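Local coordinates for 2,5-dihydroxypyridine 5,6-dioxygenase (Pseudomonas putida KT2440, PDB 7CUP), which catalyses the iron-dependent, dioxygen-consuming cleavage of the 2,5-dihydroxypyridine ring between carbons 5 and 6, giving N-formylmaleamate in aerobic nicotinate degradation, at residues 5-8 with 9-13; 38-41 with 42-46. All coordinates share one frame; numbering follows the deposited sequence.

Contact 1. Residues 5-8 with 9-13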
ATOM      1  N   ASN A   5      11.276   2.675  13.292  1.00 24.93           N
ATOM      2  CA  ASN A   5      11.365   3.880  12.403  1.00 26.36           C
ATOM      3  C   ASN A   5      12.005   5.061  13.153  1.00 26.27           C
ATOM      4  O   ASN A   5      12.869   5.719  12.564  1.00 25.99           O
ATOM      5  CB  ASN A   5      10.011   4.328  11.850  1.00 31.01           C
ATOM      6  CG  ASN A   5       9.401   3.373  10.834  1.00 33.20           C
ATOM      7  OD1 ASN A   5       9.937   2.312  10.532  1.00 36.86           O
ATOM      8  ND2 ASN A   5       8.271   3.761  10.274  1.00 33.50           N
ATOM      9  N   ALA A   6      11.637   5.282  14.412  1.00 24.72           N
ATOM     10  CA  ALA A   6      12.247   6.297  15.301  1.00 24.62           C
ATOM     11  C   ALA A   6      13.745   6.039  15.453  1.00 23.03           C
ATOM     12  O   ALA A   6      14.515   6.997  15.268  1.00 22.80           O
ATOM     13  CB  ALA A   6      11.575   6.329  16.663  1.00 23.94           C
ATOM     14  N   GLN A   7      14.150   4.824  15.810  1.00 23.10           N
ATOM     15  CA  GLN A   7      15.588   4.511  16.002  1.00 24.75           C
ATOM     16  C   GLN A   7      16.337   4.686  14.674  1.00 22.50           C
ATOM     17  O   GLN A   7      17.450   5.210  14.731  1.00 19.37           O
ATOM     18  CB  GLN A   7      15.835   3.119  16.583  1.00 28.18           C
ATOM     19  CG  GLN A   7      17.309   2.869  16.893  1.00 34.99           C
ATOM     20  CD  GLN A   7      17.544   1.562  17.612  1.00 38.62           C
ATOM     21  OE1 GLN A   7      16.779   1.172  18.497  1.00 49.55           O
ATOM     22  NE2 GLN A   7      18.599   0.863  17.215  1.00 45.93           N
ATOM     23  N   LEU A   8      15.761   4.275  13.537  1.00 20.69           N
ATOM     24  CA  LEU A   8      16.405   4.448  12.204  1.00 21.62           C
ATOM     25  C   LEU A   8      16.634   5.946  11.897  1.00 21.32           C
ATOM     26  O   LEU A   8      17.725   6.295  11.413  1.00 19.37           O
ATOM     27  CB  LEU A   8      15.556   3.769  11.131  1.00 21.54           C
ATOM     28  CG  LEU A   8      16.215   3.618   9.762  1.00 21.67           C
ATOM     29  CD1 LEU A   8      17.532   2.891   9.850  1.00 22.56           C
ATOM     30  CD2 LEU A   8      15.288   2.885   8.826  1.00 22.59           C
ATOM     31  N   THR A   9      15.657   6.804  12.176  1.00 20.96           N
ATOM     32  CA  THR A   9      15.783   8.265  11.997  1.00 21.41           C
ATOM     33  C   THR A   9      16.920   8.767  12.887  1.00 21.12           C
ATOM     34  O   THR A   9      17.761   9.511  12.392  1.00 22.09           O
ATOM     35  CB  THR A   9      14.455   8.949  12.322  1.00 21.45           C
ATOM     36  OG1 THR A   9      13.571   8.461  11.330  1.00 22.56           O
ATOM     37  CG2 THR A   9      14.525  10.454  12.272  1.00 24.23           C
ATOM     38  N   GLN A  10      16.973   8.364  14.152  1.00 22.49           N
ATOM     39  CA  GLN A  10      18.067   8.816  15.079  1.00 28.40           C
ATOM     40  C   GLN A  10      19.431   8.377  14.558  1.00 25.46           C
ATOM     41  O   GLN A  10      20.397   9.168  14.689  1.00 21.99           O
ATOM     42  CB  GLN A  10      17.945   8.281  16.501  1.00 33.13           C
ATOM     43  CG  GLN A  10      17.056   9.144  17.363  1.00 45.51           C
ATOM     44  CD  GLN A  10      16.715   8.427  18.641  1.00 58.42           C
ATOM     45  OE1 GLN A  10      17.557   7.720  19.203  1.00 65.34           O
ATOM     46  NE2 GLN A  10      15.474   8.591  19.085  1.00 66.07           N
ATOM     47  N   MET A  11      19.517   7.167  14.015  1.00 21.76           N
ATOM     48  CA  MET A  11      20.790   6.670  13.434  1.00 22.12           C
ATOM     49  C   MET A  11      21.175   7.608  12.289  1.00 20.23           C
ATOM     50  O   MET A  11      22.371   7.970  12.205  1.00 16.88           O
ATOM     51  CB  MET A  11      20.691   5.228  12.932  1.00 23.28           C
ATOM     52  CG  MET A  11      20.681   4.185  14.073  1.00 27.78           C
ATOM     53  SD  MET A  11      19.866   2.643  13.626  1.00 28.87           S
ATOM     54  CE  MET A  11      20.813   2.176  12.186  1.00 30.35           C
ATOM     55  N   PHE A  12      20.229   7.959  11.414  1.00 18.86           N
ATOM     56  CA  PHE A  12      20.546   8.813  10.243  1.00 19.40           C
ATOM     57  C   PHE A  12      20.923  10.222  10.724  1.00 21.63           C
ATOM     58  O   PHE A  12      21.837  10.852  10.130  1.00 18.91           O
ATOM     59  CB  PHE A  12      19.433   8.838   9.196  1.00 20.70           C
ATOM     60  CG  PHE A  12      19.628   7.829   8.090  1.00 21.42           C
ATOM     61  CD1 PHE A  12      19.207   6.514   8.237  1.00 20.01           C
ATOM     62  CD2 PHE A  12      20.277   8.180   6.916  1.00 22.85           C
ATOM     63  CE1 PHE A  12      19.397   5.594   7.214  1.00 21.59           C
ATOM     64  CE2 PHE A  12      20.476   7.255   5.900  1.00 20.87           C
ATOM     65  CZ  PHE A  12      20.021   5.967   6.046  1.00 21.97           C
ATOM     66  N   GLU A  13      20.308  10.723  11.793  1.00 23.50           N
ATOM     67  CA  GLU A  13      20.756  12.016  12.377  1.00 23.89           C
ATOM     68  C   GLU A  13      22.226  11.899  12.793  1.00 24.24           C
ATOM     69  O   GLU A  13      22.992  12.829  12.476  1.00 22.17           O
ATOM     70  CB  GLU A  13      19.920  12.450  13.574  1.00 26.30           C
ATOM     71  CG  GLU A  13      18.516  12.784  13.169  1.00 29.66           C
ATOM     72  CD  GLU A  13      17.604  13.057  14.344  1.00 35.35           C
ATOM     73  OE1 GLU A  13      17.864  14.066  15.037  1.00 34.13           O
ATOM     74  OE2 GLU A  13      16.613  12.286  14.523  1.00 39.65           O
TER
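Leu8 meets Met11 and Phe12 one turn further along the same helix, a local i to i+3 and i+4 contact at the start of helix 5-18, the first helix of the chain. The CD1 methyl of Leu8 touches the Met11 CE methyl at 4.1 Å, and the same CD1 lies 4.2 Å from CE1 of the Phe12 ring. Leu8 holds CG anti to the backbone N (chi1 -168°), beside its own carbonyl carbon, and from there CD1 meets both later side chains. Met11 reaches back along the helix: SD lies 4.2 Å from CG of Gln7, and the bend at chi3 (57°) then turns CE onto Leu8. The frame is regular alpha-helix, with four successive i to i+4 bonds running from Thr9 N to Asn5 O through to Phe12 N to Leu8 O, the last at 3.0 Å. That same Leu8 O also sits at the edge of the Phe12 ring, in its plane, 3.5 Å from CD1. The apolar face so formed is buried: Met11 packs on Leu129 and Ala130 of helix 126-131, and Phe12 meets Trp190 with ring planes about 60° apart. With an alanine in place of Met11, SD and CE are gone, and a gap would probably open between Leu8 and helix 126-131. On a more polar side, Thr9 OG1 lies beside its backbone nitrogen, 3.1 Å from Asn5 O, while Glu13 makes a salt bridge with Arg49 of a second subunit.

Contact 2. Residues 38-41 with 42-46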
ATOM      1  N   ARG A  38      11.744   2.618   4.197  1.00 20.41           N
ATOM      2  CA  ARG A  38      11.985   3.023   5.615  1.00 21.81           C
ATOM      3  C   ARG A  38      13.286   3.830   5.702  1.00 21.23           C
ATOM      4  O   ARG A  38      13.300   4.828   6.421  1.00 18.72           O
ATOM      5  CB  ARG A  38      12.013   1.781   6.489  1.00 22.99           C
ATOM      6  CG  ARG A  38      10.678   1.068   6.474  1.00 26.63           C
ATOM      7  CD  ARG A  38      10.702  -0.180   7.306  1.00 28.74           C
ATOM      8  NE  ARG A  38      10.792   0.192   8.705  1.00 30.63           N
ATOM      9  CZ  ARG A  38      11.755  -0.219   9.517  1.00 31.17           C
ATOM     10  NH1 ARG A  38      12.671  -1.056   9.056  1.00 28.29           N
ATOM     11  NH2 ARG A  38      11.777   0.186  10.785  1.00 28.63           N
ATOM     12  N   THR A  39      14.323   3.420   4.959  1.00 22.15           N
ATOM     13  CA  THR A  39      15.651   4.091   4.908  1.00 23.07           C
ATOM     14  C   THR A  39      15.539   5.461   4.202  1.00 21.09           C
ATOM     15  O   THR A  39      16.072   6.456   4.746  1.00 18.85           O
ATOM     16  CB  THR A  39      16.717   3.136   4.338  1.00 23.64           C
ATOM     17  OG1 THR A  39      16.792   1.969   5.162  1.00 25.97           O
ATOM     18  CG2 THR A  39      18.097   3.732   4.378  1.00 25.99           C
ATOM     19  N   VAL A  40      14.921   5.524   3.024  1.00 19.67           N
ATOM     20  CA  VAL A  40      14.590   6.806   2.337  1.00 21.54           C
ATOM     21  C   VAL A  40      13.877   7.750   3.320  1.00 21.77           C
ATOM     22  O   VAL A  40      14.299   8.927   3.439  1.00 20.14           O
ATOM     23  CB  VAL A  40      13.721   6.529   1.107  1.00 21.66           C
ATOM     24  CG1 VAL A  40      13.177   7.791   0.484  1.00 21.79           C
ATOM     25  CG2 VAL A  40      14.460   5.693   0.078  1.00 23.10           C
ATOM     26  N   ASN A  41      12.833   7.292   4.005  1.00 22.21           N
ATOM     27  CA  ASN A  41      12.021   8.163   4.918  1.00 24.04           C
ATOM     28  C   ASN A  41      12.881   8.657   6.086  1.00 19.99           C
ATOM     29  O   ASN A  41      12.859   9.863   6.343  1.00 18.71           O
ATOM     30  CB  ASN A  41      10.757   7.487   5.453  1.00 26.96           C
ATOM     31  CG  ASN A  41       9.739   7.233   4.353  1.00 37.41           C
ATOM     32  OD1 ASN A  41       9.785   7.867   3.275  1.00 32.79           O
ATOM     33  ND2 ASN A  41       8.835   6.287   4.609  1.00 33.35           N
ATOM     34  N   ALA A  42      13.672   7.776   6.691  1.00 19.07           N
ATOM     35  CA  ALA A  42      14.565   8.111   7.830  1.00 19.40           C
ATOM     36  C   ALA A  42      15.627   9.152   7.415  1.00 19.67           C
ATOM     37  O   ALA A  42      15.935  10.047   8.231  1.00 21.47           O
ATOM     38  CB  ALA A  42      15.210   6.881   8.373  1.00 18.02           C
ATOM     39  N   ALA A  43      16.193   9.012   6.218  1.00 19.80           N
ATOM     40  CA  ALA A  43      17.179   9.950   5.636  1.00 21.02           C
ATOM     41  C   ALA A  43      16.516  11.313   5.416  1.00 20.89           C
ATOM     42  O   ALA A  43      17.100  12.337   5.809  1.00 21.44           O
ATOM     43  CB  ALA A  43      17.773   9.353   4.378  1.00 21.02           C
ATOM     44  N   MET A  44      15.318  11.342   4.835  1.00 22.86           N
ATOM     45  CA  MET A  44      14.582  12.606   4.561  1.00 22.83           C
ATOM     46  C   MET A  44      14.255  13.293   5.908  1.00 22.03           C
ATOM     47  O   MET A  44      14.549  14.483   6.036  1.00 21.04           O
ATOM     48  CB  MET A  44      13.293  12.344   3.780  1.00 24.31           C
ATOM     49  CG  MET A  44      13.510  11.882   2.327  1.00 27.96           C
ATOM     50  SD  MET A  44      14.050  13.200   1.214  1.00 31.11           S
ATOM     51  CE  MET A  44      12.505  14.013   0.828  1.00 29.57           C
ATOM     52  N   GLU A  45      13.729  12.537   6.877  1.00 22.69           N
ATOM     53  CA  GLU A  45      13.302  13.021   8.219  1.00 25.10           C
ATOM     54  C   GLU A  45      14.532  13.520   8.974  1.00 21.72           C
ATOM     55  O   GLU A  45      14.499  14.640   9.433  1.00 20.93           O
ATOM     56  CB  GLU A  45      12.527  11.956   8.996  1.00 28.16           C
ATOM     57  CG  GLU A  45      11.092  11.795   8.508  1.00 38.19           C
ATOM     58  CD  GLU A  45      10.388  13.117   8.185  1.00 45.16           C
ATOM     59  OE1 GLU A  45      10.140  13.422   6.965  1.00 42.31           O
ATOM     60  OE2 GLU A  45      10.103  13.864   9.155  1.00 50.27           O
ATOM     61  N   ALA A  46      15.617  12.755   9.020  1.00 20.41           N
ATOM     62  CA  ALA A  46      16.840  13.127   9.758  1.00 20.47           C
ATOM     63  C   ALA A  46      17.468  14.409   9.172  1.00 22.26           C
ATOM     64  O   ALA A  46      17.838  15.335   9.954  1.00 21.64           O
ATOM     65  CB  ALA A  46      17.814  11.985   9.746  1.00 22.14           C
TER
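Ala42 opens the second half of this helical segment by donating its amide to Arg38 O at 3.0 Å, and its methyl comes within 3.4 Å of that same oxygen. The residue faces helix 5-18, where Thr9 packs on it. Ala43 repeats the pattern one step on, its N bonded to Thr39 O and its CB 3.4 Å from that carbonyl oxygen; its methyl packs on Val29 of strand 26-31. Met44 bonds through N to Val40 O and keeps CG anti to its carbonyl carbon (chi1 -69°), which lays CG 3.3 Å from Val40 O and 4.5 Å from CG1 of Val40. Beyond CG the chain bends twice, at chi2 and chi3, and its end leads away from 38-41; the side chain also packs on Val29 and on Glu58 of a neighbouring subunit. Glu45 N bonds to Asn41 O at 2.9 Å. Glu45 CG, anti to its carbonyl carbon (chi1 -76°), lies 3.4 Å from Asn41 O; the chain bends beyond it at chi2, and the side chain touches Ala6 of another subunit. Ala46 closes the segment, bonding back to Ala42 O with its methyl facing helix 5-18. Helix 37-49 is the crossover helix of a beta-alpha-beta unit between parallel strands 26-31 and 53-58. Between 38-41 and 42-46 the hold comes almost wholly from four backbone bonds, with Val40 and Met44 the one apolar side-chain pair; this implies a helix held here by its backbone, while Ala42 and Ala46 turn their methyls to helix 5-18 and Ala43 to strand 26-31.

From the N terminus, contact 1 comes first and is complete before contact 2 begins; each lies within one unbroken helix, so neither closes a loop, and they stand in series, without nesting or crossing. Strand 26-31 separates the two helices along the chain, yet in space the contact centres are only about 8 Å apart. Helix 5-18 rests on helix 37-49: Phe12 CZ meets Thr39 CG2 at 3.4 Å, Phe12 CB meets Ala46 CB at 3.6 Å, and Asn5 OD1 probably accepts a hydrogen bond from Arg38 NH2 at 2.8 Å. The N-terminal helix is thereby tied to the crossover helix beside the parallel sheet.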